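Local atomic coordinates of 1,4-beta-N-Acetylmuramidase M1 (PDB entry 1JFX), a protein that hydrolyses the beta-1,4 links between N-acetylmuramic acid and N-acetylglucosamine in peptidoglycan, acting as a secreted bacteriolytic lysozyme on both acetylated and diacetylated substrates. Residues A[5-11]-A[27-33]; A[19-23]-A[51-57]. All blocks are in the same frame, centred on the assembly; numbering follows the deposited sequence.

Contact 1. Residues A[5-11]-A[27-33]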
loop_
_atom_site.group_PDB
_atom_site.type_symbol
_atom_site.label_atom_id
_atom_site.label_comp_id
_atom_site.label_asym_id
_atom_site.label_seq_id
_atom_site.Cartn_x
_atom_site.Cartn_y
_atom_site.Cartn_z
ATOM N N VAL A 5 12.740 8.241 7.932
ATOM C CA VAL A 5 11.782 7.217 8.336
ATOM C C VAL A 5 11.719 6.112 7.268
ATOM O O VAL A 5 11.455 6.370 6.093
ATOM C CB VAL A 5 10.391 7.855 8.576
ATOM C CG1 VAL A 5 9.362 6.767 8.899
ATOM C CG2 VAL A 5 10.476 8.865 9.749
ATOM N N GLN A 6 11.954 4.878 7.705
ATOM C CA GLN A 6 12.030 3.720 6.809
ATOM C C GLN A 6 11.056 2.608 7.157
ATOM O O GLN A 6 10.637 2.477 8.303
ATOM C CB GLN A 6 13.453 3.149 6.874
ATOM C CG GLN A 6 14.520 4.056 6.287
ATOM C CD GLN A 6 14.502 4.028 4.777
ATOM O OE1 GLN A 6 14.495 2.948 4.162
ATOM N NE2 GLN A 6 14.500 5.214 4.158
ATOM N N GLY A 7 10.715 1.796 6.160
ATOM C CA GLY A 7 9.806 0.688 6.413
ATOM C C GLY A 7 9.957 -0.399 5.374
ATOM O O GLY A 7 10.833 -0.326 4.503
ATOM N N ILE A 8 9.112 -1.414 5.468
ATOM C CA ILE A 8 9.126 -2.504 4.497
ATOM C C ILE A 8 7.699 -2.870 4.156
ATOM O O ILE A 8 6.759 -2.344 4.745
ATOM C CB ILE A 8 9.812 -3.786 5.057
ATOM C CG1 ILE A 8 9.070 -4.289 6.304
ATOM C CG2 ILE A 8 11.288 -3.507 5.379
ATOM C CD1 ILE A 8 9.589 -5.645 6.820
ATOM N N ASP A 9 7.527 -3.719 3.154
ATOM C CA ASP A 9 6.194 -4.242 2.846
ATOM C C ASP A 9 6.463 -5.701 2.540
ATOM O O ASP A 9 7.526 -6.057 2.004
ATOM C CB ASP A 9 5.479 -3.513 1.696
ATOM C CG ASP A 9 6.195 -3.627 0.371
ATOM O OD1 ASP A 9 6.024 -4.646 -0.345
ATOM O OD2 ASP A 9 6.925 -2.670 0.052
ATOM N N VAL A 10 5.530 -6.553 2.937
ATOM C CA VAL A 10 5.717 -7.986 2.772
ATOM C C VAL A 10 4.421 -8.701 2.444
ATOM O O VAL A 10 3.344 -8.152 2.611
ATOM C CB VAL A 10 6.231 -8.632 4.085
ATOM C CG1 VAL A 10 7.502 -7.960 4.551
ATOM C CG2 VAL A 10 5.161 -8.517 5.177
ATOM N N SER A 11 4.559 -9.945 1.990
ATOM C CA SER A 11 3.428 -10.806 1.681
ATOM C C SER A 11 3.890 -12.209 2.059
ATOM O O SER A 11 4.961 -12.374 2.646
ATOM C CB SER A 11 3.065 -10.759 0.196
ATOM O OG SER A 11 4.086 -11.317 -0.620
ATOM N N MET A 27 13.404 -0.224 11.416
ATOM C CA MET A 27 12.198 0.043 10.636
ATOM C C MET A 27 11.120 0.643 11.529
ATOM O O MET A 27 10.947 0.222 12.683
ATOM C CB MET A 27 11.674 -1.249 10.006
ATOM C CG MET A 27 12.662 -1.910 9.062
ATOM S SD MET A 27 13.057 -0.804 7.674
ATOM C CE MET A 27 14.275 -1.833 6.769
ATOM N N SER A 28 10.396 1.617 10.986
ATOM C CA SER A 28 9.316 2.290 11.708
ATOM C C SER A 28 7.920 1.823 11.282
ATOM O O SER A 28 6.967 1.887 12.070
ATOM C CB SER A 28 9.377 3.804 11.472
ATOM O OG SER A 28 10.584 4.378 11.945
ATOM N N PHE A 29 7.795 1.364 10.040
ATOM C CA PHE A 29 6.491 0.977 9.523
ATOM C C PHE A 29 6.547 -0.184 8.545
ATOM O O PHE A 29 7.615 -0.572 8.073
ATOM C CB PHE A 29 5.840 2.199 8.830
ATOM C CG PHE A 29 6.504 2.599 7.520
ATOM C CD1 PHE A 29 6.113 2.011 6.317
ATOM C CD2 PHE A 29 7.524 3.554 7.496
ATOM C CE1 PHE A 29 6.731 2.365 5.111
ATOM C CE2 PHE A 29 8.145 3.914 6.299
ATOM C CZ PHE A 29 7.744 3.313 5.100
ATOM N N ALA A 30 5.373 -0.738 8.258
ATOM C CA ALA A 30 5.263 -1.821 7.304
ATOM C C ALA A 30 3.858 -1.938 6.730
ATOM O O ALA A 30 2.876 -1.652 7.407
ATOM C CB ALA A 30 5.651 -3.158 7.962
ATOM N N TYR A 31 3.785 -2.332 5.462
ATOM C CA TYR A 31 2.508 -2.636 4.833
ATOM C C TYR A 31 2.574 -4.142 4.598
ATOM O O TYR A 31 3.610 -4.679 4.205
ATOM C CB TYR A 31 2.297 -1.853 3.542
ATOM C CG TYR A 31 1.543 -0.564 3.810
ATOM C CD1 TYR A 31 0.205 -0.588 4.234
ATOM C CD2 TYR A 31 2.165 0.678 3.654
ATOM C CE1 TYR A 31 -0.495 0.598 4.490
ATOM C CE2 TYR A 31 1.472 1.861 3.908
ATOM C CZ TYR A 31 0.146 1.817 4.322
ATOM O OH TYR A 31 -0.538 2.991 4.542
ATOM N N ILE A 32 1.456 -4.811 4.869
ATOM C CA ILE A 32 1.347 -6.269 4.802
ATOM C C ILE A 32 0.224 -6.702 3.857
ATOM O O ILE A 32 -0.901 -6.223 3.973
ATOM C CB ILE A 32 1.037 -6.791 6.227
ATOM C CG1 ILE A 32 2.160 -6.351 7.173
ATOM C CG2 ILE A 32 0.841 -8.317 6.226
ATOM C CD1 ILE A 32 1.760 -6.352 8.662
ATOM N N LYS A 33 0.508 -7.616 2.934
ATOM C CA LYS A 33 -0.541 -8.032 2.016
ATOM C C LYS A 33 -1.647 -8.783 2.746
ATOM O O LYS A 33 -1.382 -9.692 3.536
ATOM C CB LYS A 33 0.020 -8.918 0.917
ATOM C CG LYS A 33 -1.013 -9.233 -0.174
ATOM C CD LYS A 33 -0.354 -9.876 -1.377
ATOM C CE LYS A 33 -1.364 -10.124 -2.481
ATOM N NZ LYS A 33 -0.640 -10.497 -3.738
HETATM O O HOH W 1 12.881 4.210 10.413
#
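The carbonyl oxygen Q6 O receives the shortest direct bond of this strand pair, 2.8 Å from S28 N, with the N-H nearly straight at 169°. From there a parallel ladder runs on with I8 and V10 each bonding twice: I8 N reaches F29 O, I8 O accepts Y31 N, V10 N meets Y31 O, and V10 O takes K33 N at 2.9 Å. The axes of the short strand segments 6-10 and 29-33 come within 4.6 Å and diverge by only 8°. A water bridges the N-terminal end of the pair, 2.9 Å from Q6 N, which donates to it, and 2.8 Å from S28 OG.

On the face bearing F29, Y31 and D9, the phenyl ring of F29 folds back over its neighbour strand. Its chi1 of 70° sets CG between the backbone N and carbonyl carbon, and the ring lies flat on G7: G7 CA stands 3.5 Å from the ring centroid, a CH-pi contact for which the missing side chain makes room. V5 CG1 comes to the ring edge. The other face carries I8, V10, A30 and I32. M27, just before the second strand, bends at chi2 and reaches over I8, bringing its CE to 3.7 Å from I8 CG2, the two chains crossing at about a right angle; I8 CG1 also meets A30 CB.

D9 turns its carboxylate away from strand 29-33, where N200 and Q183 both donate to OD2, while K33 extends to a salt bridge with E36. Helix 19-24 connects the two strands in sequence, forming a beta-alpha-beta unit of the family 25 beta-alpha barrel, and D9, a predicted active-site residue, points from the first of them.

Contact 2. Residues A[19-23]-A[51-57]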
loop_
_atom_site.group_PDB
_atom_site.type_symbol
_atom_site.label_atom_id
_atom_site.label_comp_id
_atom_site.label_asym_id
_atom_site.label_seq_id
_atom_site.Cartn_x
_atom_site.Cartn_y
_atom_site.Cartn_z
ATOM N N TRP A 19 9.329 -10.062 13.620
ATOM C CA TRP A 19 9.096 -8.627 13.664
ATOM C C TRP A 19 9.868 -7.852 14.716
ATOM O O TRP A 19 10.112 -6.655 14.540
ATOM C CB TRP A 19 7.590 -8.346 13.755
ATOM C CG TRP A 19 6.880 -8.732 12.484
ATOM C CD1 TRP A 19 6.303 -9.933 12.189
ATOM C CD2 TRP A 19 6.724 -7.915 11.316
ATOM N NE1 TRP A 19 5.796 -9.918 10.901
ATOM C CE2 TRP A 19 6.040 -8.688 10.349
ATOM C CE3 TRP A 19 7.099 -6.599 10.992
ATOM C CZ2 TRP A 19 5.722 -8.192 9.082
ATOM C CZ3 TRP A 19 6.785 -6.104 9.729
ATOM C CH2 TRP A 19 6.100 -6.899 8.789
ATOM N N SER A 20 10.281 -8.500 15.803
ATOM C CA SER A 20 11.066 -7.766 16.784
ATOM C C SER A 20 12.403 -7.428 16.121
ATOM O O SER A 20 12.999 -6.384 16.391
ATOM C CB SER A 20 11.272 -8.584 18.073
ATOM O OG SER A 20 12.051 -9.750 17.867
ATOM N N SER A 21 12.871 -8.306 15.237
ATOM C CA SER A 21 14.121 -8.038 14.537
ATOM C C SER A 21 13.961 -6.939 13.507
ATOM O O SER A 21 14.897 -6.161 13.274
ATOM C CB SER A 21 14.643 -9.305 13.871
ATOM O OG SER A 21 15.035 -10.216 14.876
ATOM N N VAL A 22 12.786 -6.871 12.888
ATOM C CA VAL A 22 12.522 -5.831 11.885
ATOM C C VAL A 22 12.556 -4.475 12.595
ATOM O O VAL A 22 13.124 -3.501 12.094
ATOM C CB VAL A 22 11.138 -6.043 11.214
ATOM C CG1 VAL A 22 10.772 -4.832 10.350
ATOM C CG2 VAL A 22 11.171 -7.301 10.359
ATOM N N LYS A 23 11.940 -4.420 13.771
ATOM C CA LYS A 23 11.920 -3.195 14.557
ATOM C C LYS A 23 13.328 -2.821 15.028
ATOM O O LYS A 23 13.729 -1.664 14.924
ATOM C CB LYS A 23 11.021 -3.357 15.784
ATOM C CG LYS A 23 10.951 -2.127 16.697
ATOM C CD LYS A 23 10.038 -1.046 16.100
ATOM C CE LYS A 23 9.812 0.116 17.071
ATOM N NZ LYS A 23 11.075 0.833 17.378
ATOM N N ASN A 51 1.951 -9.741 14.842
ATOM C CA ASN A 51 3.331 -9.620 15.284
ATOM C C ASN A 51 3.979 -8.269 14.996
ATOM O O ASN A 51 4.785 -7.789 15.785
ATOM C CB ASN A 51 4.156 -10.770 14.693
ATOM C CG ASN A 51 3.648 -12.138 15.141
ATOM O OD1 ASN A 51 3.041 -12.273 16.208
ATOM N ND2 ASN A 51 3.906 -13.158 14.336
ATOM N N ALA A 52 3.631 -7.654 13.879
ATOM C CA ALA A 52 4.186 -6.333 13.583
ATOM C C ALA A 52 3.675 -5.366 14.650
ATOM O O ALA A 52 4.437 -4.562 15.187
ATOM C CB ALA A 52 3.748 -5.869 12.191
ATOM N N TYR A 53 2.387 -5.451 14.973
ATOM C CA TYR A 53 1.810 -4.570 15.988
ATOM C C TYR A 53 2.504 -4.797 17.334
ATOM O O TYR A 53 2.928 -3.849 17.986
ATOM C CB TYR A 53 0.293 -4.837 16.122
ATOM C CG TYR A 53 -0.358 -4.094 17.277
ATOM C CD1 TYR A 53 -0.238 -4.565 18.590
ATOM C CD2 TYR A 53 -1.002 -2.870 17.075
ATOM C CE1 TYR A 53 -0.723 -3.828 19.669
ATOM C CE2 TYR A 53 -1.498 -2.128 18.151
ATOM C CZ TYR A 53 -1.347 -2.607 19.444
ATOM O OH TYR A 53 -1.751 -1.844 20.521
ATOM N N ASN A 54 2.634 -6.054 17.745
ATOM C CA ASN A 54 3.253 -6.326 19.039
ATOM C C ASN A 54 4.702 -5.855 19.118
ATOM O O ASN A 54 5.198 -5.511 20.193
ATOM C CB ASN A 54 3.170 -7.822 19.376
ATOM C CG ASN A 54 1.746 -8.282 19.681
ATOM O OD1 ASN A 54 0.877 -7.472 20.005
ATOM N ND2 ASN A 54 1.511 -9.587 19.589
ATOM N N ALA A 55 5.383 -5.830 17.977
ATOM C CA ALA A 55 6.778 -5.395 17.956
ATOM C C ALA A 55 6.917 -3.879 17.961
ATOM O O ALA A 55 8.030 -3.361 18.047
ATOM C CB ALA A 55 7.477 -5.962 16.731
ATOM N N GLY A 56 5.795 -3.175 17.844
ATOM C CA GLY A 56 5.829 -1.724 17.855
ATOM C C GLY A 56 5.972 -1.072 16.493
ATOM O O GLY A 56 6.279 0.118 16.403
ATOM N N ILE A 57 5.747 -1.849 15.439
ATOM C CA ILE A 57 5.824 -1.340 14.070
ATOM C C ILE A 57 4.468 -0.705 13.725
ATOM O O ILE A 57 3.414 -1.277 14.024
ATOM C CB ILE A 57 6.114 -2.506 13.071
ATOM C CG1 ILE A 57 7.525 -3.072 13.288
ATOM C CG2 ILE A 57 5.952 -2.023 11.634
ATOM C CD1 ILE A 57 8.656 -2.113 12.884
#
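W19 and A52 approach to 5.4 Å between their CA atoms, and S20 and A55 to 5.0 Å, so the start of helix 19-24 sits close against the end of helix 45-54 and the turn that follows. That turn is a Schellman motif: G56, at a positive phi, lets I57 N return to A52 O while G56 N bonds to Y53 O.

The indole of W19 dominates the interface. With CG anti to the carbonyl carbon (chi1 -68°), it reaches across to the second helix and presents a face to A52, whose CB lies 3.8 Å from the centroid of the six-membered ring and 16° off its normal, a CH-pi contact displaced toward the rim. At the pyrrole side N51 CB closes on W19 CD1 at 3.4 Å, with ring and amide planes 50° apart. W19 NE1 is engaged outside the pair, by N48 of the same helix 45-54. At the root of the side chain, A55 CB packs against W19 CB and lies 3.5 Å from W19 O.

K23 passes I57 in the opposite direction. Its chain, bent at chi2 and chi4, lays CD 3.7 Å from I57 CD1 and takes CG along A55 O and CE along G56 O. V22 CG1 approaches the same I57 CD1 more loosely.

Between the two segments, then, attachment comes from shape and dispersion around a buried indole, whereas the methylenes of K23 drape over carbonyls of the turn at the exposed margin.

In the fold
Contact 2 lies on the aliphatic face of contact 1, their centres 10 Å apart. The seam is tight: A30 CB meets W19 CZ3 at 3.6 Å, M27 O lies 3.3 Å from I57 CD1, and M27 CB is 3.4 Å from V22 O. Along the chain the segments alternate, since helix 19-24 connects the strands of contact 1 and helix 45-54 comes after the second of them; contact 2 joins successive helices outside the strands that contact 1 pairs. The predicted active-site residue D9 is on the opposite face of the sheet, about 8 Å from W19 between side chains, while the side chain of K33 lies about 6 Å from that of D98, also a predicted active-site residue.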